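Putidaredoxin reductase (Pseudomonas putida, PDB 1Q1R) probably uses its bound FAD to pass electrons from a reduced pyridine nucleotide to putidaredoxin, the redox partner of the cytochrome P450cam monooxygenase. Local coordinates at residues D104-A109 with P277-V282; E270-S275 with R310-I315. One frame throughout, in Å; residues are numbered along the deposited sequence.

In the fold
Both contacts belong to the FAD-binding Rossmann-type domain, their centres 8 Å apart. Contact 1 is interior: of its 11 touching residues 8 are buried, and it joins strand 279-281, at the edge of the five-stranded parallel sheet, to strand 105-108 through backbone hydrogen bonds. Contact 2 lies nearer the surface, where the loop leading toward that edge strand leans on helix 302-316; side chains do most of the work there, with a single lysine-to-carbonyl bond. The two meet directly. I279 O and T274 N, 2.8 Å apart, form a probable hydrogen bond, and M280 of contact 1 packs on I312 of contact 2, between sheet and helix.

Contact 1. Residues D104-A109 with P277-V282; sequences DRLVLA and PLIMAV. With FAD (flavin-adenine dinucleotide), chain C.
L106 and L108 of strand 105-108 pair with I279 and A281 of strand 279-281 as neighbouring parallel strands in the Rossmann-type sheet that carries the FAD; 279-281 is its outermost strand on this side. The strand directions differ by only 23°, and a ladder of four backbone bonds supports the pairing. L106 is gripped through both its backbone N and its backbone O: the N donates to L278 O at 2.9 Å, and the O accepts from M280 N at 2.8 Å. L108 repeats the pattern toward M280 O and V282 N, the last bond being the longest and most bent, with 144° at the hydrogen. Side chains divide between two faces. Where L106, L108 and I279 gather, L108 can be followed outward: its CB lies 3.5 Å from M280 O, CG reaches both that oxygen and I279 CG2, and CD1 ends 3.8 Å from I279 CG2. CG sits beside the backbone N (chi1 -58°), and the chain runs on extended to CD1, which lets this branch slant across the isoleucine. L106 and I279 instead lie alongside, pointing the same way. On the other face, which helix 302-316 covers, M280 bends at its last torsion and brings CE to 3.6 Å from V107 CG2. V282 touches I312 of that helix and rests CG1 against both V107 CG1 and A109 CB. Past this point strand 105-108 gives way to the cofactor pocket, where A109 O lies 3.3 Å from C5B of the FAD ribose.

Contact 2. Residues E270-S275 with R310-I315; sequences EHMQTS and RKIAAI
M272, K311 and I315 carry most of the surface buried where the loop between strands 266-267 and 279-281 rests on helix 302-316, a loop-on-helix contact flanking the Rossmann-type sheet. M272 buries the most. Its backbone lies in the left-handed region (phi 70°), and its CB is directed at the helix. The side chain then folds at each later torsion, so that it curls over the helix surface and does not extend along it. CB and CG both press on I312 CG1, CG at 3.6 Å, and the methionine and isoleucine chains cross at about a right angle. SD turns to K311 and meets CD at 3.5 Å, while CE stays close to I312 CG1. M272 also touches M280 of strand 279-281, which places it where loop, helix and sheet converge.

K311, the residue before I312 on the helix, is fully extended from CB to NZ and passes obliquely by the methionine. Its CG and CD skirt M272 CG and SD, so the aliphatic part serves as an apolar surface before the ammonium group goes beyond it to the loop. There NZ donates to E270 O at 2.9 Å, approaching with a C=O...N angle of 137° and tilted out of the carbonyl plane. The bond goes to the backbone of E270, whose carboxylate leads away from the helix. One turn on, I315 also directs its CB at the loop and rests against P321 as well. Its CD1 ends 4.0 Å from M272 CG and 3.6 Å from the carbonyl oxygen of H271.

Contact 1. Residues D104-A109 with P277-V282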
ATOM      1  N   ASP A 104       1.634  28.259   6.040  1.00 43.33           N
ATOM      2  CA  ASP A 104       1.005  29.023   4.975  1.00 43.69           C
ATOM      3  C   ASP A 104       0.368  27.949   4.105  1.00 43.14           C
ATOM      4  O   ASP A 104      -0.692  28.148   3.512  1.00 43.24           O
ATOM      5  CB  ASP A 104       2.050  29.808   4.180  1.00 45.05           C
ATOM      6  CG  ASP A 104       2.656  30.942   4.982  1.00 45.98           C
ATOM      7  OD1 ASP A 104       1.886  31.807   5.452  1.00 47.15           O
ATOM      8  OD2 ASP A 104       3.894  30.973   5.144  1.00 46.50           O
ATOM      9  N   ARG A 105       1.037  26.799   4.064  1.00 42.11           N
ATOM     10  CA  ARG A 105       0.595  25.629   3.311  1.00 40.70           C
ATOM     11  C   ARG A 105       0.759  24.396   4.199  1.00 38.07           C
ATOM     12  O   ARG A 105       1.839  24.145   4.726  1.00 36.95           O
ATOM     13  CB  ARG A 105       1.431  25.466   2.034  1.00 42.05           C
ATOM     14  CG  ARG A 105       0.863  26.176   0.812  1.00 45.43           C
ATOM     15  CD  ARG A 105       0.659  27.650   1.070  1.00 48.12           C
ATOM     16  NE  ARG A 105      -0.529  28.158   0.392  1.00 50.56           N
ATOM     17  CZ  ARG A 105      -0.579  28.479  -0.896  1.00 51.45           C
ATOM     18  NH1 ARG A 105       0.500  28.353  -1.658  1.00 52.28           N
ATOM     19  NH2 ARG A 105      -1.712  28.925  -1.420  1.00 52.23           N
ATOM     20  N   LEU A 106      -0.317  23.638   4.365  1.00 35.81           N
ATOM     21  CA  LEU A 106      -0.288  22.437   5.188  1.00 34.55           C
ATOM     22  C   LEU A 106      -0.557  21.187   4.346  1.00 33.63           C
ATOM     23  O   LEU A 106      -1.487  21.155   3.536  1.00 33.55           O
ATOM     24  CB  LEU A 106      -1.329  22.549   6.305  1.00 33.96           C
ATOM     25  CG  LEU A 106      -1.421  21.395   7.308  1.00 34.51           C
ATOM     26  CD1 LEU A 106      -0.080  21.205   8.002  1.00 33.81           C
ATOM     27  CD2 LEU A 106      -2.520  21.687   8.322  1.00 33.91           C
ATOM     28  N   VAL A 107       0.269  20.163   4.540  1.00 31.39           N
ATOM     29  CA  VAL A 107       0.121  18.907   3.813  1.00 29.08           C
ATOM     30  C   VAL A 107      -0.064  17.761   4.797  1.00 28.22           C
ATOM     31  O   VAL A 107       0.790  17.518   5.649  1.00 28.35           O
ATOM     32  CB  VAL A 107       1.362  18.607   2.941  1.00 29.44           C
ATOM     33  CG1 VAL A 107       1.207  17.248   2.254  1.00 27.53           C
ATOM     34  CG2 VAL A 107       1.551  19.710   1.907  1.00 28.91           C
ATOM     35  N   LEU A 108      -1.188  17.065   4.681  1.00 27.01           N
ATOM     36  CA  LEU A 108      -1.475  15.940   5.553  1.00 26.70           C
ATOM     37  C   LEU A 108      -1.105  14.626   4.859  1.00 26.92           C
ATOM     38  O   LEU A 108      -1.828  14.142   3.982  1.00 26.38           O
ATOM     39  CB  LEU A 108      -2.956  15.941   5.944  1.00 26.24           C
ATOM     40  CG  LEU A 108      -3.428  17.229   6.646  1.00 26.78           C
ATOM     41  CD1 LEU A 108      -4.882  17.082   7.056  1.00 26.14           C
ATOM     42  CD2 LEU A 108      -2.553  17.510   7.872  1.00 25.26           C
ATOM     43  N   ALA A 109       0.036  14.072   5.257  1.00 25.73           N
ATOM     44  CA  ALA A 109       0.543  12.818   4.708  1.00 25.35           C
ATOM     45  C   ALA A 109       0.550  11.826   5.864  1.00 25.22           C
ATOM     46  O   ALA A 109       1.571  11.209   6.170  1.00 25.60           O
ATOM     47  CB  ALA A 109       1.956  13.025   4.177  1.00 25.04           C
ATOM     48  N   PRO A 277      -8.665  25.221   1.511  1.00 40.82           N
ATOM     49  CA  PRO A 277      -7.730  25.631   0.458  1.00 40.52           C
ATOM     50  C   PRO A 277      -6.244  25.507   0.786  1.00 39.46           C
ATOM     51  O   PRO A 277      -5.457  25.067  -0.051  1.00 39.80           O
ATOM     52  CB  PRO A 277      -8.129  27.080   0.194  1.00 40.71           C
ATOM     53  CG  PRO A 277      -9.601  27.059   0.433  1.00 41.04           C
ATOM     54  CD  PRO A 277      -9.708  26.246   1.701  1.00 41.04           C
ATOM     55  N   LEU A 278      -5.860  25.902   1.995  1.00 38.65           N
ATOM     56  CA  LEU A 278      -4.458  25.850   2.394  1.00 37.67           C
ATOM     57  C   LEU A 278      -4.023  24.472   2.898  1.00 36.17           C
ATOM     58  O   LEU A 278      -2.847  24.262   3.191  1.00 36.08           O
ATOM     59  CB  LEU A 278      -4.170  26.905   3.475  1.00 38.16           C
ATOM     60  CG  LEU A 278      -4.599  28.366   3.262  1.00 39.16           C
ATOM     61  CD1 LEU A 278      -4.124  28.873   1.909  1.00 38.57           C
ATOM     62  CD2 LEU A 278      -6.108  28.466   3.359  1.00 40.00           C
ATOM     63  N   ILE A 279      -4.964  23.538   2.997  1.00 35.40           N
ATOM     64  CA  ILE A 279      -4.646  22.193   3.477  1.00 34.06           C
ATOM     65  C   ILE A 279      -4.844  21.126   2.403  1.00 33.81           C
ATOM     66  O   ILE A 279      -5.929  20.994   1.832  1.00 34.30           O
ATOM     67  CB  ILE A 279      -5.522  21.802   4.693  1.00 34.42           C
ATOM     68  CG1 ILE A 279      -5.405  22.857   5.798  1.00 33.87           C
ATOM     69  CG2 ILE A 279      -5.089  20.438   5.229  1.00 33.43           C
ATOM     70  CD1 ILE A 279      -6.367  22.633   6.955  1.00 32.93           C
ATOM     71  N   MET A 280      -3.790  20.362   2.136  1.00 32.86           N
ATOM     72  CA  MET A 280      -3.848  19.289   1.148  1.00 32.63           C
ATOM     73  C   MET A 280      -3.647  17.939   1.842  1.00 31.56           C
ATOM     74  O   MET A 280      -3.203  17.887   2.989  1.00 31.63           O
ATOM     75  CB  MET A 280      -2.757  19.488   0.088  1.00 33.82           C
ATOM     76  CG  MET A 280      -2.833  20.809  -0.662  1.00 34.87           C
ATOM     77  SD  MET A 280      -1.523  21.006  -1.899  1.00 37.38           S
ATOM     78  CE  MET A 280      -0.140  21.254  -0.889  1.00 38.84           C
ATOM     79  N   ALA A 281      -3.992  16.854   1.151  1.00 30.25           N
ATOM     80  CA  ALA A 281      -3.814  15.502   1.682  1.00 28.32           C
ATOM     81  C   ALA A 281      -3.085  14.700   0.606  1.00 27.94           C
ATOM     82  O   ALA A 281      -3.189  15.017  -0.579  1.00 27.74           O
ATOM     83  CB  ALA A 281      -5.155  14.865   2.003  1.00 28.71           C
ATOM     84  N   VAL A 282      -2.357  13.658   1.009  1.00 26.13           N
ATOM     85  CA  VAL A 282      -1.586  12.868   0.049  1.00 24.70           C
ATOM     86  C   VAL A 282      -1.248  11.470   0.571  1.00 24.54           C
ATOM     87  O   VAL A 282      -1.053  11.281   1.773  1.00 24.74           O
ATOM     88  CB  VAL A 282      -0.267  13.611  -0.286  1.00 23.52           C
ATOM     89  CG1 VAL A 282       0.563  13.772   0.975  1.00 23.88           C
ATOM     90  CG2 VAL A 282       0.519  12.874  -1.355  1.00 23.28           C
TER
HETATM   91  PA  FAD C 749       2.566   6.002   5.992  1.00 22.85           P
HETATM   92  O1A FAD C 749       1.631   5.364   6.949  1.00 21.51           O
HETATM   93  O2A FAD C 749       3.711   5.210   5.487  1.00 23.56           O
HETATM   94  O5B FAD C 749       3.144   7.351   6.632  1.00 22.88           O
HETATM   95  C5B FAD C 749       2.334   8.211   7.442  1.00 24.60           C
HETATM   96  C4B FAD C 749       3.153   8.651   8.669  1.00 25.32           C
HETATM   97  O4B FAD C 749       2.515   9.816   9.304  1.00 24.74           O
HETATM   98  C3B FAD C 749       3.176   7.549   9.739  1.00 25.39           C
HETATM   99  O3B FAD C 749       4.463   7.533  10.371  1.00 25.67           O
HETATM  100  C2B FAD C 749       2.138   8.013  10.731  1.00 25.76           C
HETATM  101  O2B FAD C 749       2.431   7.502  12.035  1.00 26.90           O
HETATM  102  C1B FAD C 749       2.352   9.513  10.707  1.00 25.83           C
HETATM  103  N9A FAD C 749       1.254  10.296  11.339  1.00 27.11           N
HETATM  104  C8A FAD C 749      -0.068  10.088  11.207  1.00 27.77           C
HETATM  105  N7A FAD C 749      -0.727  10.987  11.948  1.00 28.81           N
HETATM  106  C5A FAD C 749       0.174  11.763  12.544  1.00 28.55           C
HETATM  107  C6A FAD C 749       0.088  12.845  13.423  1.00 29.91           C
HETATM  108  N6A FAD C 749      -1.100  13.284  13.834  1.00 29.37           N
HETATM  109  N1A FAD C 749       1.226  13.438  13.861  1.00 29.68           N
HETATM  110  C2A FAD C 749       2.429  12.999  13.464  1.00 29.78           C
HETATM  111  N3A FAD C 749       2.532  11.960  12.624  1.00 27.80           N
HETATM  112  C4A FAD C 749       1.427  11.331  12.155  1.00 27.75           C
HETATM  113  N1  FAD C 749       3.173  -0.545  -1.917  1.00 21.11           N
HETATM  114  C2  FAD C 749       3.544  -0.911  -3.217  1.00 21.86           C
HETATM  115  O2  FAD C 749       3.248  -0.189  -4.167  1.00 25.16           O
HETATM  116  N3  FAD C 749       4.266  -2.101  -3.420  1.00 19.74           N
HETATM  117  C4  FAD C 749       4.618  -2.915  -2.318  1.00 20.01           C
HETATM  118  O4  FAD C 749       5.288  -3.929  -2.506  1.00 19.62           O
HETATM  119  C4X FAD C 749       4.242  -2.546  -1.016  1.00 19.58           C
HETATM  120  N5  FAD C 749       4.621  -3.296   0.059  1.00 18.41           N
HETATM  121  C5X FAD C 749       4.334  -2.928   1.342  1.00 18.89           C
HETATM  122  C6  FAD C 749       4.771  -3.719   2.425  1.00 17.76           C
HETATM  123  C7  FAD C 749       4.496  -3.325   3.755  1.00 17.37           C
HETATM  124  C7M FAD C 749       4.954  -4.225   4.918  1.00 17.13           C
HETATM  125  C8  FAD C 749       3.784  -2.123   4.001  1.00 16.67           C
HETATM  126  C8M FAD C 749       3.490  -1.648   5.432  1.00 16.73           C
HETATM  127  C9  FAD C 749       3.349  -1.336   2.920  1.00 17.47           C
HETATM  128  C9A FAD C 749       3.619  -1.733   1.592  1.00 17.80           C
HETATM  129  N10 FAD C 749       3.200  -0.943   0.488  1.00 20.28           N
HETATM  130  C10 FAD C 749       3.522  -1.355  -0.822  1.00 19.12           C
HETATM  131  C1' FAD C 749       2.414   0.310   0.706  1.00 20.18           C
HETATM  132  C2' FAD C 749       3.310   1.542   0.560  1.00 20.72           C
HETATM  133  O2' FAD C 749       4.495   1.354   1.339  1.00 21.17           O
HETATM  134  C3' FAD C 749       2.575   2.816   1.017  1.00 20.70           C
HETATM  135  O3' FAD C 749       1.341   2.928   0.297  1.00 21.65           O
HETATM  136  C4' FAD C 749       3.436   4.060   0.763  1.00 21.09           C
HETATM  137  O4' FAD C 749       4.669   3.942   1.476  1.00 21.15           O
HETATM  138  C5' FAD C 749       2.733   5.355   1.205  1.00 21.79           C
HETATM  139  O5' FAD C 749       2.639   5.466   2.635  1.00 20.68           O
HETATM  140  P   FAD C 749       2.211   6.887   3.276  1.00 20.36           P
HETATM  141  O1P FAD C 749       3.422   7.726   3.387  1.00 18.93           O
HETATM  142  O2P FAD C 749       1.072   7.412   2.490  1.00 20.08           O
HETATM  143  O3P FAD C 749       1.649   6.499   4.749  1.00 22.24           O

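Contact 2. Residues E270-S275 with R310-I315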
ATOM      1  N   GLU A 270      -9.200  17.973  -7.372  1.00 37.39           N
ATOM      2  CA  GLU A 270      -8.242  17.848  -8.460  1.00 38.03           C
ATOM      3  C   GLU A 270      -6.946  18.600  -8.188  1.00 37.11           C
ATOM      4  O   GLU A 270      -5.920  18.312  -8.799  1.00 36.35           O
ATOM      5  CB  GLU A 270      -8.862  18.323  -9.783  1.00 40.21           C
ATOM      6  CG  GLU A 270      -9.304  19.784  -9.815  1.00 44.05           C
ATOM      7  CD  GLU A 270     -10.592  20.053  -9.044  1.00 46.31           C
ATOM      8  OE1 GLU A 270     -11.029  21.225  -9.017  1.00 48.56           O
ATOM      9  OE2 GLU A 270     -11.172  19.103  -8.470  1.00 47.58           O
ATOM     10  N   HIS A 271      -6.988  19.559  -7.268  1.00 36.80           N
ATOM     11  CA  HIS A 271      -5.787  20.317  -6.933  1.00 37.08           C
ATOM     12  C   HIS A 271      -5.144  19.844  -5.632  1.00 36.47           C
ATOM     13  O   HIS A 271      -4.331  20.555  -5.037  1.00 35.96           O
ATOM     14  CB  HIS A 271      -6.098  21.809  -6.848  1.00 38.49           C
ATOM     15  CG  HIS A 271      -6.552  22.399  -8.143  1.00 41.15           C
ATOM     16  ND1 HIS A 271      -7.860  22.337  -8.573  1.00 41.74           N
ATOM     17  CD2 HIS A 271      -5.860  23.021  -9.129  1.00 41.93           C
ATOM     18  CE1 HIS A 271      -7.955  22.895  -9.767  1.00 42.71           C
ATOM     19  NE2 HIS A 271      -6.756  23.317 -10.127  1.00 42.82           N
ATOM     20  N   MET A 272      -5.517  18.639  -5.204  1.00 35.92           N
ATOM     21  CA  MET A 272      -4.980  18.028  -3.990  1.00 35.57           C
ATOM     22  C   MET A 272      -5.455  18.707  -2.707  1.00 36.45           C
ATOM     23  O   MET A 272      -5.080  18.294  -1.607  1.00 35.93           O
ATOM     24  CB  MET A 272      -3.446  18.031  -4.029  1.00 34.61           C
ATOM     25  CG  MET A 272      -2.831  17.386  -5.278  1.00 34.56           C
ATOM     26  SD  MET A 272      -3.483  15.736  -5.644  1.00 33.07           S
ATOM     27  CE  MET A 272      -2.633  14.736  -4.400  1.00 35.42           C
ATOM     28  N   GLN A 273      -6.289  19.734  -2.850  1.00 36.51           N
ATOM     29  CA  GLN A 273      -6.804  20.477  -1.701  1.00 37.19           C
ATOM     30  C   GLN A 273      -7.956  19.782  -0.986  1.00 36.92           C
ATOM     31  O   GLN A 273      -8.774  19.109  -1.609  1.00 37.81           O
ATOM     32  CB  GLN A 273      -7.284  21.860  -2.144  1.00 38.73           C
ATOM     33  CG  GLN A 273      -6.250  22.691  -2.876  1.00 40.93           C
ATOM     34  CD  GLN A 273      -6.843  23.971  -3.439  1.00 42.75           C
ATOM     35  OE1 GLN A 273      -7.322  24.825  -2.695  1.00 44.43           O
ATOM     36  NE2 GLN A 273      -6.818  24.104  -4.758  1.00 43.26           N
ATOM     37  N   THR A 274      -8.016  19.954   0.331  1.00 36.95           N
ATOM     38  CA  THR A 274      -9.093  19.381   1.131  1.00 37.60           C
ATOM     39  C   THR A 274     -10.190  20.444   1.169  1.00 38.55           C
ATOM     40  O   THR A 274     -10.155  21.397   0.393  1.00 38.50           O
ATOM     41  CB  THR A 274      -8.645  19.114   2.579  1.00 37.43           C
ATOM     42  OG1 THR A 274      -8.348  20.362   3.217  1.00 36.83           O
ATOM     43  CG2 THR A 274      -7.403  18.235   2.605  1.00 36.78           C
ATOM     44  N   SER A 275     -11.150  20.292   2.073  1.00 40.33           N
ATOM     45  CA  SER A 275     -12.232  21.265   2.197  1.00 41.55           C
ATOM     46  C   SER A 275     -11.623  22.643   2.435  1.00 42.08           C
ATOM     47  O   SER A 275     -12.236  23.670   2.135  1.00 42.53           O
ATOM     48  CB  SER A 275     -13.139  20.903   3.373  1.00 42.27           C
ATOM     49  OG  SER A 275     -13.576  19.559   3.284  1.00 43.97           O
ATOM     50  N   ARG A 310       4.264  14.140  -6.115  1.00 30.52           N
ATOM     51  CA  ARG A 310       4.860  14.941  -7.174  1.00 32.74           C
ATOM     52  C   ARG A 310       3.880  15.996  -7.689  1.00 32.84           C
ATOM     53  O   ARG A 310       4.283  17.100  -8.055  1.00 32.87           O
ATOM     54  CB  ARG A 310       5.343  14.025  -8.305  1.00 33.82           C
ATOM     55  CG  ARG A 310       6.665  13.358  -7.951  1.00 36.32           C
ATOM     56  CD  ARG A 310       6.928  12.059  -8.693  1.00 38.17           C
ATOM     57  NE  ARG A 310       8.155  11.437  -8.196  1.00 39.91           N
ATOM     58  CZ  ARG A 310       8.576  10.220  -8.527  1.00 40.45           C
ATOM     59  NH1 ARG A 310       7.868   9.473  -9.366  1.00 40.96           N
ATOM     60  NH2 ARG A 310       9.707   9.748  -8.015  1.00 40.32           N
ATOM     61  N   LYS A 311       2.595  15.660  -7.688  1.00 33.16           N
ATOM     62  CA  LYS A 311       1.565  16.580  -8.145  1.00 34.76           C
ATOM     63  C   LYS A 311       1.468  17.765  -7.183  1.00 35.46           C
ATOM     64  O   LYS A 311       1.350  18.916  -7.613  1.00 35.96           O
ATOM     65  CB  LYS A 311       0.219  15.857  -8.233  1.00 35.02           C
ATOM     66  CG  LYS A 311      -0.918  16.702  -8.791  1.00 35.20           C
ATOM     67  CD  LYS A 311      -2.187  15.880  -8.928  1.00 34.80           C
ATOM     68  CE  LYS A 311      -3.337  16.711  -9.489  1.00 35.23           C
ATOM     69  NZ  LYS A 311      -4.587  15.907  -9.651  1.00 34.84           N
ATOM     70  N   ILE A 312       1.524  17.478  -5.884  1.00 35.10           N
ATOM     71  CA  ILE A 312       1.458  18.524  -4.869  1.00 34.93           C
ATOM     72  C   ILE A 312       2.644  19.474  -5.004  1.00 35.42           C
ATOM     73  O   ILE A 312       2.482  20.693  -4.979  1.00 34.78           O
ATOM     74  CB  ILE A 312       1.458  17.928  -3.441  1.00 34.83           C
ATOM     75  CG1 ILE A 312       0.095  17.297  -3.144  1.00 34.39           C
ATOM     76  CG2 ILE A 312       1.803  19.008  -2.419  1.00 34.51           C
ATOM     77  CD1 ILE A 312      -0.047  16.755  -1.735  1.00 33.79           C
ATOM     78  N   ALA A 313       3.836  18.907  -5.147  1.00 35.82           N
ATOM     79  CA  ALA A 313       5.047  19.700  -5.285  1.00 36.79           C
ATOM     80  C   ALA A 313       4.941  20.628  -6.489  1.00 37.84           C
ATOM     81  O   ALA A 313       5.353  21.789  -6.435  1.00 37.33           O
ATOM     82  CB  ALA A 313       6.254  18.786  -5.440  1.00 36.75           C
ATOM     83  N   ALA A 314       4.388  20.103  -7.576  1.00 38.14           N
ATOM     84  CA  ALA A 314       4.223  20.874  -8.799  1.00 39.61           C
ATOM     85  C   ALA A 314       3.297  22.066  -8.569  1.00 40.21           C
ATOM     86  O   ALA A 314       3.658  23.211  -8.844  1.00 40.41           O
ATOM     87  CB  ALA A 314       3.662  19.981  -9.903  1.00 39.01           C
ATOM     88  N   ILE A 315       2.104  21.789  -8.055  1.00 40.87           N
ATOM     89  CA  ILE A 315       1.113  22.825  -7.796  1.00 42.26           C
ATOM     90  C   ILE A 315       1.605  23.930  -6.860  1.00 43.36           C
ATOM     91  O   ILE A 315       1.436  25.117  -7.150  1.00 43.90           O
ATOM     92  CB  ILE A 315      -0.176  22.212  -7.216  1.00 41.59           C
ATOM     93  CG1 ILE A 315      -0.791  21.248  -8.236  1.00 40.76           C
ATOM     94  CG2 ILE A 315      -1.161  23.313  -6.848  1.00 42.51           C
ATOM     95  CD1 ILE A 315      -1.978  20.467  -7.718  1.00 39.86           C
TER